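Local coordinates for periplasmic binding protein (Veillonella parvula, PDB 4N01) that probably binds a solute in the periplasm, perhaps a metal chelate as in related proteins, and presents it to a membrane importer, at residues A[94-98]-A[99-103]; A[115-118]-A[119-123]; A[138-142]-A[143-147]; A[163-166]-A[167-171]; A[318-321]-A[322-326]. All blocks are in the same frame, centred on the assembly; numbering follows the deposited sequence.

Contact 1. Residues A[94-98]-A[99-103]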
loop_
_atom_site.group_PDB
_atom_site.type_symbol
_atom_site.label_atom_id
_atom_site.label_comp_id
_atom_site.label_asym_id
_atom_site.label_seq_id
_atom_site.Cartn_x
_atom_site.Cartn_y
_atom_site.Cartn_z
ATOM N N GLU A 94 -2.274 11.279 -1.220
ATOM C CA GLU A 94 -0.994 11.875 -1.601
ATOM C C GLU A 94 -0.982 12.025 -3.110
ATOM O O GLU A 94 -1.928 11.589 -3.770
ATOM C CB GLU A 94 0.173 10.990 -1.131
ATOM C CG GLU A 94 -0.011 9.495 -1.391
ATOM C CD GLU A 94 1.212 8.652 -1.004
ATOM O OE1 GLU A 94 2.205 8.654 -1.773
ATOM O OE2 GLU A 94 1.185 7.970 0.059
ATOM N N GLU A 95 0.073 12.639 -3.657
ATOM C CA GLU A 95 0.191 12.814 -5.107
ATOM C C GLU A 95 0.021 11.479 -5.824
ATOM O O GLU A 95 0.603 10.470 -5.420
ATOM C CB GLU A 95 1.550 13.425 -5.488
ATOM C CG GLU A 95 1.722 13.678 -6.994
ATOM C CD GLU A 95 3.162 13.967 -7.407
ATOM O OE1 GLU A 95 4.098 13.455 -6.753
ATOM O OE2 GLU A 95 3.361 14.703 -8.398
ATOM N N ILE A 96 -0.788 11.480 -6.878
ATOM C CA ILE A 96 -1.015 10.274 -7.671
ATOM C C ILE A 96 0.314 9.865 -8.301
ATOM O O ILE A 96 1.095 10.723 -8.707
ATOM C CB ILE A 96 -2.052 10.549 -8.775
ATOM C CG1 ILE A 96 -3.375 10.979 -8.131
ATOM C CG2 ILE A 96 -2.249 9.319 -9.669
ATOM C CD1 ILE A 96 -3.914 9.983 -7.128
ATOM N N TYR A 97 0.596 8.567 -8.331
ATOM C CA TYR A 97 1.790 8.039 -8.992
ATOM C C TYR A 97 1.871 8.656 -10.395
ATOM O O TYR A 97 0.939 8.519 -11.191
ATOM C CB TYR A 97 1.652 6.516 -9.067
ATOM C CG TYR A 97 2.920 5.758 -9.356
ATOM C CD1 TYR A 97 4.101 6.051 -8.680
ATOM C CD2 TYR A 97 2.930 4.720 -10.283
ATOM C CE1 TYR A 97 5.267 5.342 -8.937
ATOM C CE2 TYR A 97 4.089 4.010 -10.546
ATOM C CZ TYR A 97 5.250 4.325 -9.870
ATOM O OH TYR A 97 6.410 3.629 -10.117
ATOM N N PRO A 98 2.966 9.373 -10.687
ATOM C CA PRO A 98 3.016 10.225 -11.887
ATOM C C PRO A 98 2.640 9.557 -13.221
ATOM O O PRO A 98 1.948 10.206 -14.010
ATOM C CB PRO A 98 4.457 10.747 -11.882
ATOM C CG PRO A 98 4.780 10.831 -10.426
ATOM C CD PRO A 98 4.145 9.585 -9.827
ATOM N N PRO A 99 3.039 8.292 -13.461
ATOM C CA PRO A 99 2.579 7.685 -14.721
ATOM C C PRO A 99 1.054 7.561 -14.836
ATOM O O PRO A 99 0.545 7.353 -15.938
ATOM C CB PRO A 99 3.205 6.284 -14.684
ATOM C CG PRO A 99 4.424 6.441 -13.828
ATOM C CD PRO A 99 4.027 7.435 -12.769
ATOM N N LEU A 100 0.335 7.697 -13.725
ATOM C CA LEU A 100 -1.112 7.449 -13.722
ATOM C C LEU A 100 -1.932 8.735 -13.609
ATOM O O LEU A 100 -3.160 8.693 -13.609
ATOM C CB LEU A 100 -1.485 6.512 -12.565
ATOM C CG LEU A 100 -0.754 5.163 -12.510
ATOM C CD1 LEU A 100 -1.182 4.361 -11.287
ATOM C CD2 LEU A 100 -1.019 4.386 -13.787
ATOM N N GLN A 101 -1.254 9.875 -13.522
ATOM C CA GLN A 101 -1.928 11.162 -13.316
ATOM C C GLN A 101 -2.895 11.510 -14.440
ATOM O O GLN A 101 -4.030 11.938 -14.188
ATOM C CB GLN A 101 -0.907 12.295 -13.153
ATOM C CG GLN A 101 -1.536 13.661 -12.877
ATOM C CD GLN A 101 -2.150 13.756 -11.488
ATOM O OE1 GLN A 101 -1.444 13.669 -10.475
ATOM N NE2 GLN A 101 -3.471 13.929 -11.433
ATOM N N ALA A 102 -2.454 11.333 -15.682
ATOM C CA ALA A 102 -3.307 11.644 -16.820
ATOM C C ALA A 102 -4.556 10.765 -16.868
ATOM O O ALA A 102 -5.629 11.249 -17.238
ATOM C CB ALA A 102 -2.532 11.556 -18.130
ATOM N N ALA A 103 -4.433 9.488 -16.511
ATOM C CA ALA A 103 -5.615 8.621 -16.439
ATOM C C ALA A 103 -6.509 9.016 -15.253
ATOM O O ALA A 103 -7.736 9.030 -15.371
ATOM C CB ALA A 103 -5.218 7.137 -16.358
HETATM O O HOH W 1 -1.625 14.186 -7.855
HETATM O O HOH W 2 1.111 13.058 -10.108
HETATM O O HOH W 3 0.301 10.715 -16.292
#
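Tyr97 and Leu100 meet through their backbones where the chain turns into helix 101-104: Leu100 N gives a bond of 2.7 Å to Tyr97 O, closing a proline-rich beta-turn, while Gln101 N bonds Pro98 O at 3.3 Å. Pro98 and Pro99 suit this turn, since their rings hold phi near helical values and neither nitrogen has a proton needing a partner. Pro99 CD sits over one face of the Tyr97 ring, 4.0 Å from the centroid and 16° off the normal, in a CH-pi contact shifted toward CD2. The ring takes this place because CG stands anti to the backbone N (chi1 -164°), beside the carbonyl that leads into the prolines. Leu100 CD1 lies at the ring's edge. Shrinking Tyr97 to an alanine would probably end the CH-pi contact with Pro99 CD and leave Leu100 CD1 without the ring edge beside it. On the polar side, a water accepts from Ile96 N at 3.0 Å and donates to Gln101 OE1 at 2.7 Å; Gln101 NE2 bonds Asp105. The turn follows strand 86-90 and lies on helix 71-79: Ile96 packs on Gln71, Leu100 on Glu75 and Gln79, and Tyr97 N bonds the Glu75 carboxylate.

Contact 2. Residues A[115-118]-A[119-123]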
loop_
_atom_site.group_PDB
_atom_site.type_symbol
_atom_site.label_atom_id
_atom_site.label_comp_id
_atom_site.label_asym_id
_atom_site.label_seq_id
_atom_site.Cartn_x
_atom_site.Cartn_y
_atom_site.Cartn_z
ATOM N N PRO A 115 -17.223 9.432 0.271
ATOM C CA PRO A 115 -18.493 10.085 -0.060
ATOM C C PRO A 115 -19.642 9.552 0.801
ATOM O O PRO A 115 -19.562 8.429 1.305
ATOM C CB PRO A 115 -18.712 9.685 -1.525
ATOM C CG PRO A 115 -18.031 8.351 -1.646
ATOM C CD PRO A 115 -16.850 8.390 -0.703
ATOM N N SER A 116 -20.693 10.350 0.963
ATOM C CA SER A 116 -21.910 9.887 1.620
ATOM C C SER A 116 -22.542 8.807 0.755
ATOM O O SER A 116 -22.223 8.693 -0.430
ATOM C CB SER A 116 -22.898 11.037 1.791
ATOM O OG SER A 116 -23.443 11.422 0.539
ATOM N N TYR A 117 -23.435 8.015 1.342
ATOM C CA TYR A 117 -24.140 6.972 0.596
ATOM C C TYR A 117 -24.859 7.578 -0.612
ATOM O O TYR A 117 -24.862 6.997 -1.695
ATOM C CB TYR A 117 -25.118 6.227 1.517
ATOM C CG TYR A 117 -26.114 5.322 0.817
ATOM C CD1 TYR A 117 -25.775 4.020 0.458
ATOM C CD2 TYR A 117 -27.406 5.762 0.539
ATOM C CE1 TYR A 117 -26.691 3.187 -0.173
ATOM C CE2 TYR A 117 -28.327 4.937 -0.092
ATOM C CZ TYR A 117 -27.962 3.653 -0.441
ATOM O OH TYR A 117 -28.869 2.834 -1.065
ATOM N N GLU A 118 -25.438 8.761 -0.423
ATOM C CA GLU A 118 -26.179 9.448 -1.486
ATOM C C GLU A 118 -25.304 9.837 -2.679
ATOM O O GLU A 118 -25.692 9.636 -3.829
ATOM C CB GLU A 118 -26.879 10.694 -0.936
ATOM C CG GLU A 118 -28.133 10.410 -0.117
ATOM C CD GLU A 118 -27.840 9.894 1.287
ATOM O OE1 GLU A 118 -28.801 9.457 1.957
ATOM O OE2 GLU A 118 -26.664 9.928 1.724
ATOM N N VAL A 119 -24.134 10.403 -2.399
ATOM C CA VAL A 119 -23.173 10.757 -3.441
ATOM C C VAL A 119 -22.642 9.502 -4.135
ATOM O O VAL A 119 -22.482 9.466 -5.360
ATOM C CB VAL A 119 -21.998 11.565 -2.855
ATOM C CG1 VAL A 119 -20.889 11.732 -3.881
ATOM C CG2 VAL A 119 -22.489 12.920 -2.374
ATOM N N PHE A 120 -22.376 8.472 -3.342
ATOM C CA PHE A 120 -21.935 7.193 -3.877
ATOM C C PHE A 120 -22.980 6.653 -4.855
ATOM O O PHE A 120 -22.659 6.342 -6.001
ATOM C CB PHE A 120 -21.685 6.214 -2.728
ATOM C CG PHE A 120 -21.304 4.826 -3.166
ATOM C CD1 PHE A 120 -20.004 4.534 -3.548
ATOM C CD2 PHE A 120 -22.245 3.802 -3.164
ATOM C CE1 PHE A 120 -19.652 3.252 -3.940
ATOM C CE2 PHE A 120 -21.894 2.514 -3.548
ATOM C CZ PHE A 120 -20.602 2.242 -3.941
HETATM N N MSE A 121 -24.233 6.579 -4.417
HETATM C CA MSE A 121 -25.299 6.022 -5.254
HETATM C C MSE A 121 -25.599 6.879 -6.481
HETATM O O MSE A 121 -26.147 6.384 -7.467
HETATM C CB MSE A 121 -26.592 5.810 -4.449
HETATM C CG MSE A 121 -26.554 4.637 -3.476
HETATM SE SE MSE A 121 -25.906 2.970 -4.259
HETATM C CE MSE A 121 -27.222 2.774 -5.696
ATOM N N SER A 122 -25.232 8.156 -6.425
ATOM C CA SER A 122 -25.566 9.093 -7.502
ATOM C C SER A 122 -24.878 8.759 -8.824
ATOM O O SER A 122 -25.334 9.194 -9.877
ATOM C CB SER A 122 -25.252 10.542 -7.102
ATOM O OG SER A 122 -23.863 10.817 -7.216
ATOM N N VAL A 123 -23.788 7.992 -8.778
ATOM C CA VAL A 123 -23.083 7.634 -10.010
ATOM C C VAL A 123 -23.446 6.236 -10.500
ATOM O O VAL A 123 -22.783 5.694 -11.390
ATOM C CB VAL A 123 -21.549 7.754 -9.881
ATOM C CG1 VAL A 123 -21.150 9.206 -9.654
ATOM C CG2 VAL A 123 -21.026 6.861 -8.763
#
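Over one face of the Tyr117 ring lies CG of Met121, a selenomethionine, 3.7 Å from the ring centroid and displaced toward CZ. This CH-pi contact is joined by an oblique Met-aromatic one, with SE 4.8 Å from the same centroid. The second flat group, the Phe120 ring, has Tyr117 O at its edge, near the ring plane. Met121 fits its place because it is long and flexible: bends at chi2 (-49°) and chi3 (-58°) curl the chain across the tyrosine one helical turn earlier, while Met121 N bonds Tyr117 O at 2.8 Å. Ser116 stands at the N-cap, and its short side chain lets OG receive Val119 N in a straight bond of 3.2 Å; Ser116 O takes Phe120 N at 2.9 Å. Just before the cap, Pro115 CB touches Val119 CG1 at 3.8 Å. Farther along, Ser122 OG folds back to bond Val119 O at 2.7 Å. Phe120 packs inward on Val67 and Pro115 on Leu110. A short, serine-capped helix between strands 109-111 and 127-129, laid on a parallel sheet, is typical of the beta-alpha-beta crossovers of alpha/beta binding-protein lobes.

Contact 3. Residues A[138-142]-A[143-147]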
loop_
_atom_site.group_PDB
_atom_site.type_symbol
_atom_site.label_atom_id
_atom_site.label_comp_id
_atom_site.label_asym_id
_atom_site.label_seq_id
_atom_site.Cartn_x
_atom_site.Cartn_y
_atom_site.Cartn_z
ATOM N N ARG A 138 -17.785 3.707 9.494
ATOM C CA ARG A 138 -17.082 4.981 9.391
ATOM C C ARG A 138 -17.262 5.599 8.008
ATOM O O ARG A 138 -16.985 6.784 7.805
ATOM C CB ARG A 138 -15.589 4.781 9.651
ATOM C CG ARG A 138 -15.235 4.401 11.075
ATOM C CD ARG A 138 -13.727 4.331 11.235
ATOM N NE ARG A 138 -13.076 5.523 10.694
ATOM C CZ ARG A 138 -11.961 5.504 9.969
ATOM N NH1 ARG A 138 -11.366 4.348 9.699
ATOM N NH2 ARG A 138 -11.441 6.638 9.513
ATOM N N ALA A 139 -17.709 4.783 7.058
ATOM C CA ALA A 139 -17.884 5.226 5.679
ATOM C C ALA A 139 -19.251 4.783 5.156
ATOM O O ALA A 139 -20.284 5.302 5.578
ATOM C CB ALA A 139 -16.753 4.695 4.799
ATOM N N ILE A 140 -19.264 3.820 4.241
ATOM C CA ILE A 140 -20.527 3.261 3.773
ATOM C C ILE A 140 -20.552 1.759 4.014
ATOM O O ILE A 140 -19.835 1.014 3.341
ATOM C CB ILE A 140 -20.736 3.525 2.276
ATOM C CG1 ILE A 140 -20.554 5.011 1.977
ATOM C CG2 ILE A 140 -22.121 3.055 1.835
ATOM C CD1 ILE A 140 -20.787 5.355 0.535
ATOM N N PRO A 141 -21.375 1.314 4.982
ATOM C CA PRO A 141 -21.454 -0.106 5.344
ATOM C C PRO A 141 -21.735 -0.982 4.127
ATOM O O PRO A 141 -22.599 -0.656 3.303
ATOM C CB PRO A 141 -22.635 -0.155 6.318
ATOM C CG PRO A 141 -22.661 1.215 6.933
ATOM C CD PRO A 141 -22.283 2.139 5.802
ATOM N N ALA A 142 -20.986 -2.074 4.023
ATOM C CA ALA A 142 -21.063 -2.973 2.884
ATOM C C ALA A 142 -22.474 -3.478 2.629
ATOM O O ALA A 142 -22.891 -3.585 1.481
ATOM C CB ALA A 142 -20.109 -4.141 3.082
ATOM N N ASP A 143 -23.205 -3.787 3.697
ATOM C CA ASP A 143 -24.552 -4.336 3.562
ATOM C C ASP A 143 -25.492 -3.396 2.796
ATOM O O ASP A 143 -26.404 -3.854 2.105
ATOM C CB ASP A 143 -25.140 -4.680 4.938
ATOM C CG ASP A 143 -25.510 -3.445 5.743
ATOM O OD1 ASP A 143 -26.679 -3.008 5.669
ATOM O OD2 ASP A 143 -24.633 -2.906 6.448
ATOM N N LYS A 144 -25.263 -2.089 2.909
ATOM C CA LYS A 144 -26.077 -1.115 2.187
ATOM C C LYS A 144 -25.789 -1.179 0.691
ATOM O O LYS A 144 -26.705 -1.152 -0.121
ATOM C CB LYS A 144 -25.827 0.299 2.711
ATOM C CG LYS A 144 -26.468 0.593 4.056
ATOM C CD LYS A 144 -26.167 2.025 4.484
ATOM C CE LYS A 144 -26.606 2.298 5.919
ATOM N NZ LYS A 144 -25.935 3.508 6.489
HETATM N N MSE A 145 -24.510 -1.265 0.337
HETATM C CA MSE A 145 -24.108 -1.418 -1.057
HETATM C C MSE A 145 -24.629 -2.726 -1.636
HETATM O O MSE A 145 -25.149 -2.775 -2.752
HETATM C CB MSE A 145 -22.587 -1.418 -1.168
HETATM C CG MSE A 145 -21.927 -0.133 -0.751
HETATM SE SE MSE A 145 -20.074 -0.238 -1.278
HETATM C CE MSE A 145 -19.474 1.477 -0.546
ATOM N N ILE A 146 -24.464 -3.798 -0.871
ATOM C CA ILE A 146 -24.931 -5.111 -1.300
ATOM C C ILE A 146 -26.446 -5.126 -1.523
ATOM O O ILE A 146 -26.925 -5.755 -2.464
ATOM C CB ILE A 146 -24.440 -6.205 -0.319
ATOM C CG1 ILE A 146 -22.908 -6.244 -0.350
ATOM C CG2 ILE A 146 -25.013 -7.558 -0.668
ATOM C CD1 ILE A 146 -22.274 -7.132 0.728
ATOM N N SER A 147 -27.194 -4.399 -0.691
ATOM C CA SER A 147 -28.635 -4.217 -0.910
ATOM C C SER A 147 -28.950 -3.672 -2.294
ATOM O O SER A 147 -29.985 -3.996 -2.880
ATOM C CB SER A 147 -29.224 -3.255 0.125
ATOM O OG SER A 147 -29.554 -3.936 1.318
#
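Pro141 and Lys144 meet at the N-terminus of helix 142-147, with Pro141 in the N-cap position. The helix belongs to a beta-alpha-beta crossover, leading from strand 127-129 to strand 151-153 of a parallel sheet. The backbone hydrogen bonds begin the helix and carry it on. Lys144 N donates to Pro141 O at 3.1 Å, an i to i+3 bond of the first turn. Ser147 N then bonds Asp143 O at 3.0 Å, a regular helical bond, with a weak one from Ser147 OG to the same oxygen. Proline offers no capping side chain; its ring fixes phi (-54°) just before the helix, and it lacks an N-H to satisfy.

The apolar contacts fall on the inner side. Met145, a selenomethionine, runs extended beyond CG and crosses Ile140 at about a right angle, so that its terminal CE meets Ile140 CB at 3.7 Å. Both residues also pack on Phe120 of helix 117-121, where a long unbranched chain and a branched one fill the interface. Small Ala142 fits a buried place, close to Phe135 and Ile152.

The charged chains lie outside. Lys144, stretched out from a CG held anti to the carbonyl carbon (chi1 -75°), runs alongside the Pro141 ring, NZ coming within 4.0 Å of Pro141 CD. An acidic Asp143 would probably interact favourably with the dipole at the helix N-terminus; its OD2 lies 3.4 Å from Pro141 CB. Deeper in, Ile146 N bonds Ala142 O at 2.8 Å, and Ile146 CG1 approaches that oxygen at 3.2 Å.

Contact 4. Residues A[163-166]-A[167-171]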
loop_
_atom_site.group_PDB
_atom_site.type_symbol
_atom_site.label_atom_id
_atom_site.label_comp_id
_atom_site.label_asym_id
_atom_site.label_seq_id
_atom_site.Cartn_x
_atom_site.Cartn_y
_atom_site.Cartn_z
ATOM N N ALA A 163 -0.051 -11.048 4.052
ATOM C CA ALA A 163 0.170 -10.427 2.741
ATOM C C ALA A 163 1.638 -10.216 2.403
ATOM O O ALA A 163 2.421 -9.763 3.234
ATOM C CB ALA A 163 -0.552 -9.106 2.656
ATOM N N ASP A 164 2.010 -10.528 1.164
ATOM C CA ASP A 164 3.342 -10.171 0.675
ATOM C C ASP A 164 3.266 -9.695 -0.776
ATOM O O ASP A 164 2.167 -9.457 -1.298
ATOM C CB ASP A 164 4.342 -11.327 0.870
ATOM C CG ASP A 164 3.950 -12.599 0.119
ATOM O OD1 ASP A 164 3.208 -12.515 -0.879
ATOM O OD2 ASP A 164 4.403 -13.696 0.532
ATOM N N LEU A 165 4.412 -9.548 -1.431
ATOM C CA LEU A 165 4.404 -9.016 -2.798
ATOM C C LEU A 165 3.663 -9.944 -3.755
ATOM O O LEU A 165 2.949 -9.483 -4.643
ATOM C CB LEU A 165 5.825 -8.768 -3.305
ATOM C CG LEU A 165 5.901 -8.140 -4.702
ATOM C CD1 LEU A 165 5.205 -6.775 -4.755
ATOM C CD2 LEU A 165 7.354 -8.029 -5.184
ATOM N N GLU A 166 3.819 -11.256 -3.565
ATOM C CA GLU A 166 3.090 -12.225 -4.404
ATOM C C GLU A 166 1.574 -12.092 -4.243
ATOM O O GLU A 166 0.828 -12.277 -5.202
ATOM C CB GLU A 166 3.526 -13.670 -4.099
ATOM C CG GLU A 166 4.924 -14.028 -4.595
ATOM C CD GLU A 166 5.045 -13.989 -6.118
ATOM O OE1 GLU A 166 4.032 -14.229 -6.831
ATOM O OE2 GLU A 166 6.160 -13.713 -6.615
ATOM N N THR A 167 1.113 -11.783 -3.031
ATOM C CA THR A 167 -0.320 -11.535 -2.818
ATOM C C THR A 167 -0.802 -10.347 -3.657
ATOM O O THR A 167 -1.875 -10.391 -4.262
ATOM C CB THR A 167 -0.611 -11.220 -1.339
ATOM O OG1 THR A 167 0.096 -12.151 -0.511
ATOM C CG2 THR A 167 -2.124 -11.298 -1.062
ATOM N N ASN A 168 -0.010 -9.284 -3.675
ATOM C CA ASN A 168 -0.291 -8.089 -4.480
ATOM C C ASN A 168 -0.321 -8.426 -5.974
ATOM O O ASN A 168 -1.172 -7.920 -6.718
ATOM C CB ASN A 168 0.794 -7.037 -4.170
ATOM C CG ASN A 168 0.401 -5.602 -4.556
ATOM O OD1 ASN A 168 0.845 -4.640 -3.911
ATOM N ND2 ASN A 168 -0.388 -5.448 -5.612
ATOM N N PHE A 169 0.594 -9.288 -6.419
ATOM C CA PHE A 169 0.605 -9.718 -7.822
ATOM C C PHE A 169 -0.683 -10.473 -8.147
ATOM O O PHE A 169 -1.308 -10.218 -9.173
ATOM C CB PHE A 169 1.811 -10.618 -8.119
ATOM C CG PHE A 169 3.130 -9.888 -8.183
ATOM C CD1 PHE A 169 3.182 -8.502 -8.291
ATOM C CD2 PHE A 169 4.326 -10.601 -8.149
ATOM C CE1 PHE A 169 4.404 -7.840 -8.366
ATOM C CE2 PHE A 169 5.549 -9.950 -8.223
ATOM C CZ PHE A 169 5.591 -8.564 -8.335
ATOM N N SER A 170 -1.068 -11.389 -7.264
ATOM C CA SER A 170 -2.280 -12.173 -7.463
ATOM C C SER A 170 -3.514 -11.280 -7.495
ATOM O O SER A 170 -4.413 -11.501 -8.294
ATOM C CB SER A 170 -2.428 -13.259 -6.393
ATOM O OG SER A 170 -1.384 -14.214 -6.499
ATOM N N ASP A 171 -3.545 -10.270 -6.627
ATOM C CA ASP A 171 -4.654 -9.304 -6.587
ATOM C C ASP A 171 -4.770 -8.548 -7.904
ATOM O O ASP A 171 -5.880 -8.312 -8.402
ATOM C CB ASP A 171 -4.470 -8.275 -5.470
ATOM C CG ASP A 171 -4.689 -8.852 -4.081
ATOM O OD1 ASP A 171 -5.424 -9.864 -3.930
ATOM O OD2 ASP A 171 -4.125 -8.268 -3.126
HETATM O O HOH W 4 1.510 -14.189 -7.175
#
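Leu165 lies over the face of the Phe169 ring, its CG 4.0 Å from the centroid in a CH-pi contact and its CD2 3.7 Å from Phe169 CZ. This is the tightly packed half of the turn. Branched leucine covers the ring because chi1 of -177° sets CG anti to the backbone N, while Phe169, turned with CG beside its own N, folds back toward it. The polar half closes the helix start with a capping box: Thr167 N bonds Asp164 OD1 at 3.1 Å, nearly along the C-O axis, and Asp164 N returns an almost straight bond (174°) of 3.0 Å to Thr167 OG1. Aspartate and threonine are each short enough to reach the other's backbone N-H. The looser side faces solvent, where Glu166 sets its carboxylate nearly perpendicular to the Phe169 ring at its edge, OE1 3.9 Å from Phe169 CD2. A water donates to both Glu166 O and OE1, and Arg193 forms a salt bridge with OE2. Inward, neighbours cover the helix: Phe169 packs on Val189 and Gln192 of helix 182-203, Leu165 on Tyr228 and Ile232 of helix 228-234, and Asn168 OD1 takes the N-H of Gly317 ahead of helix 320-332.

Contact 5. Residues A[318-321]-A[322-326]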
loop_
_atom_site.group_PDB
_atom_site.type_symbol
_atom_site.label_atom_id
_atom_site.label_comp_id
_atom_site.label_asym_id
_atom_site.label_seq_id
_atom_site.Cartn_x
_atom_site.Cartn_y
_atom_site.Cartn_z
ATOM N N VAL A 318 0.753 -0.302 -6.724
ATOM C CA VAL A 318 1.472 -0.555 -7.968
ATOM C C VAL A 318 2.883 0.002 -7.901
ATOM O O VAL A 318 3.614 -0.046 -8.880
ATOM C CB VAL A 318 0.740 0.053 -9.179
ATOM C CG1 VAL A 318 -0.653 -0.545 -9.302
ATOM C CG2 VAL A 318 0.671 1.569 -9.034
ATOM N N ARG A 319 3.273 0.513 -6.731
ATOM C CA ARG A 319 4.553 1.207 -6.625
ATOM C C ARG A 319 5.663 0.373 -6.011
ATOM O O ARG A 319 6.800 0.848 -5.918
ATOM C CB ARG A 319 4.410 2.469 -5.774
ATOM C CG ARG A 319 3.287 3.406 -6.196
ATOM C CD ARG A 319 3.432 4.687 -5.406
ATOM N NE ARG A 319 2.276 5.562 -5.550
ATOM C CZ ARG A 319 2.305 6.870 -5.325
ATOM N NH1 ARG A 319 3.445 7.465 -4.976
ATOM N NH2 ARG A 319 1.199 7.581 -5.464
ATOM N N THR A 320 5.345 -0.839 -5.562
ATOM C CA THR A 320 6.272 -1.558 -4.689
ATOM C C THR A 320 7.652 -1.826 -5.267
ATOM O O THR A 320 8.664 -1.463 -4.660
ATOM C CB THR A 320 5.696 -2.907 -4.184
ATOM O OG1 THR A 320 4.391 -2.687 -3.637
ATOM C CG2 THR A 320 6.596 -3.475 -3.102
ATOM N N VAL A 321 7.702 -2.491 -6.416
ATOM C CA VAL A 321 8.997 -2.875 -6.968
ATOM C C VAL A 321 9.808 -1.637 -7.375
ATOM O O VAL A 321 11.025 -1.598 -7.188
ATOM C CB VAL A 321 8.842 -3.886 -8.123
ATOM C CG1 VAL A 321 10.170 -4.081 -8.839
ATOM C CG2 VAL A 321 8.354 -5.221 -7.559
ATOM N N ASP A 322 9.125 -0.614 -7.883
ATOM C CA ASP A 322 9.786 0.653 -8.203
ATOM C C ASP A 322 10.441 1.269 -6.968
ATOM O O ASP A 322 11.591 1.716 -7.018
ATOM C CB ASP A 322 8.788 1.639 -8.814
ATOM C CG ASP A 322 9.421 2.968 -9.157
ATOM O OD1 ASP A 322 10.108 3.046 -10.199
ATOM O OD2 ASP A 322 9.235 3.936 -8.386
ATOM N N ALA A 323 9.716 1.267 -5.854
ATOM C CA ALA A 323 10.233 1.799 -4.599
ATOM C C ALA A 323 11.361 0.919 -4.047
ATOM O O ALA A 323 12.361 1.426 -3.521
ATOM C CB ALA A 323 9.116 1.912 -3.587
ATOM N N LEU A 324 11.206 -0.395 -4.169
ATOM C CA LEU A 324 12.238 -1.319 -3.703
ATOM C C LEU A 324 13.558 -1.123 -4.442
ATOM O O LEU A 324 14.634 -1.314 -3.873
ATOM C CB LEU A 324 11.766 -2.759 -3.860
ATOM C CG LEU A 324 10.731 -3.288 -2.858
ATOM C CD1 LEU A 324 10.369 -4.732 -3.221
ATOM C CD2 LEU A 324 11.254 -3.226 -1.442
ATOM N N LYS A 325 13.479 -0.741 -5.709
ATOM C CA LYS A 325 14.678 -0.436 -6.486
ATOM C C LYS A 325 15.455 0.709 -5.829
ATOM O O LYS A 325 16.666 0.605 -5.584
ATOM C CB LYS A 325 14.292 -0.065 -7.914
ATOM C CG LYS A 325 15.451 0.076 -8.872
ATOM C CD LYS A 325 14.931 0.236 -10.308
ATOM C CE LYS A 325 16.056 0.271 -11.327
ATOM N NZ LYS A 325 16.933 1.460 -11.171
ATOM N N ARG A 326 14.751 1.798 -5.532
ATOM C CA ARG A 326 15.370 2.969 -4.906
ATOM C C ARG A 326 15.900 2.642 -3.514
ATOM O O ARG A 326 17.006 3.059 -3.151
ATOM C CB ARG A 326 14.367 4.121 -4.827
ATOM C CG ARG A 326 14.969 5.448 -4.390
ATOM C CD ARG A 326 13.898 6.546 -4.315
ATOM N NE ARG A 326 13.174 6.523 -3.044
ATOM C CZ ARG A 326 11.890 6.201 -2.906
ATOM N NH1 ARG A 326 11.158 5.879 -3.971
ATOM N NH2 ARG A 326 11.335 6.220 -1.696
HETATM O O HOH W 5 6.308 -0.825 -9.092
#
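Thr320 O receives Leu324 N at 2.8 Å in the first turn of helix 320-332, the last helix of this alpha/beta fold. Regular i to i+4 bonds follow the same pattern on both sides of it: Ala323 N to Arg319 O at 2.9 Å and Lys325 N to Val321 O at 3.0 Å. One amide at the start is met differently. Asp322 N gives its proton to a water at 3.1 Å, and that water donates in turn to Val318 O at 2.8 Å, stitching the preceding loop to the helix.

Thr320 and Leu324 lie side by side and point the same way, with Thr320 CG2 4.0 Å from Leu324 CD1. Threonine serves two purposes here: its methyl, anti to the backbone N, turns to the leucine, while OG1, anti to the carbonyl carbon (chi1 -51°), bonds Tyr228 OH. Leucine fits the buried stripe, its chi1 of -75° bringing CG within 3.3 Å of Thr320 O, and it also touches Ile236. Cut back to an alanine, Leu324 would probably leave the Thr320 methyl without its neighbour and open a gap beside Ile236. Val321 fills the adjoining face, on Gln192 and Thr195 of helix 182-203, where a compact branched chain packs closely.

Arg319 contributes its backbone to the helix but sends a nearly extended side chain away, to a salt bridge with Glu75 of helix 71-79. Ala323 is buried, where a single methyl suits the close quarters: its CB lies 3.5 Å from Arg319 O.

Overall arrangement
All five contacts are local and lie where a helix begins, yet their chemistry differs with place. Contact 5 is the most buried and relies on backbone bonds and aliphatic packing; the others mix buried and exposed residues. Contacts 2 and 3 belong to one lobe, around successive crossovers of its parallel sheet, and touch: Phe120 CZ lies 3.7 Å from Met145 CE. Contacts 1 and 4 both reach contact 5, the first through a hydrogen bond from Arg319 to Glu95 O and packing about Tyr97, the second through aliphatic packing of Leu165 on Val321. Capping varies as well: a serine in contact 2, a proline in contact 3 and a reciprocal box in contact 4.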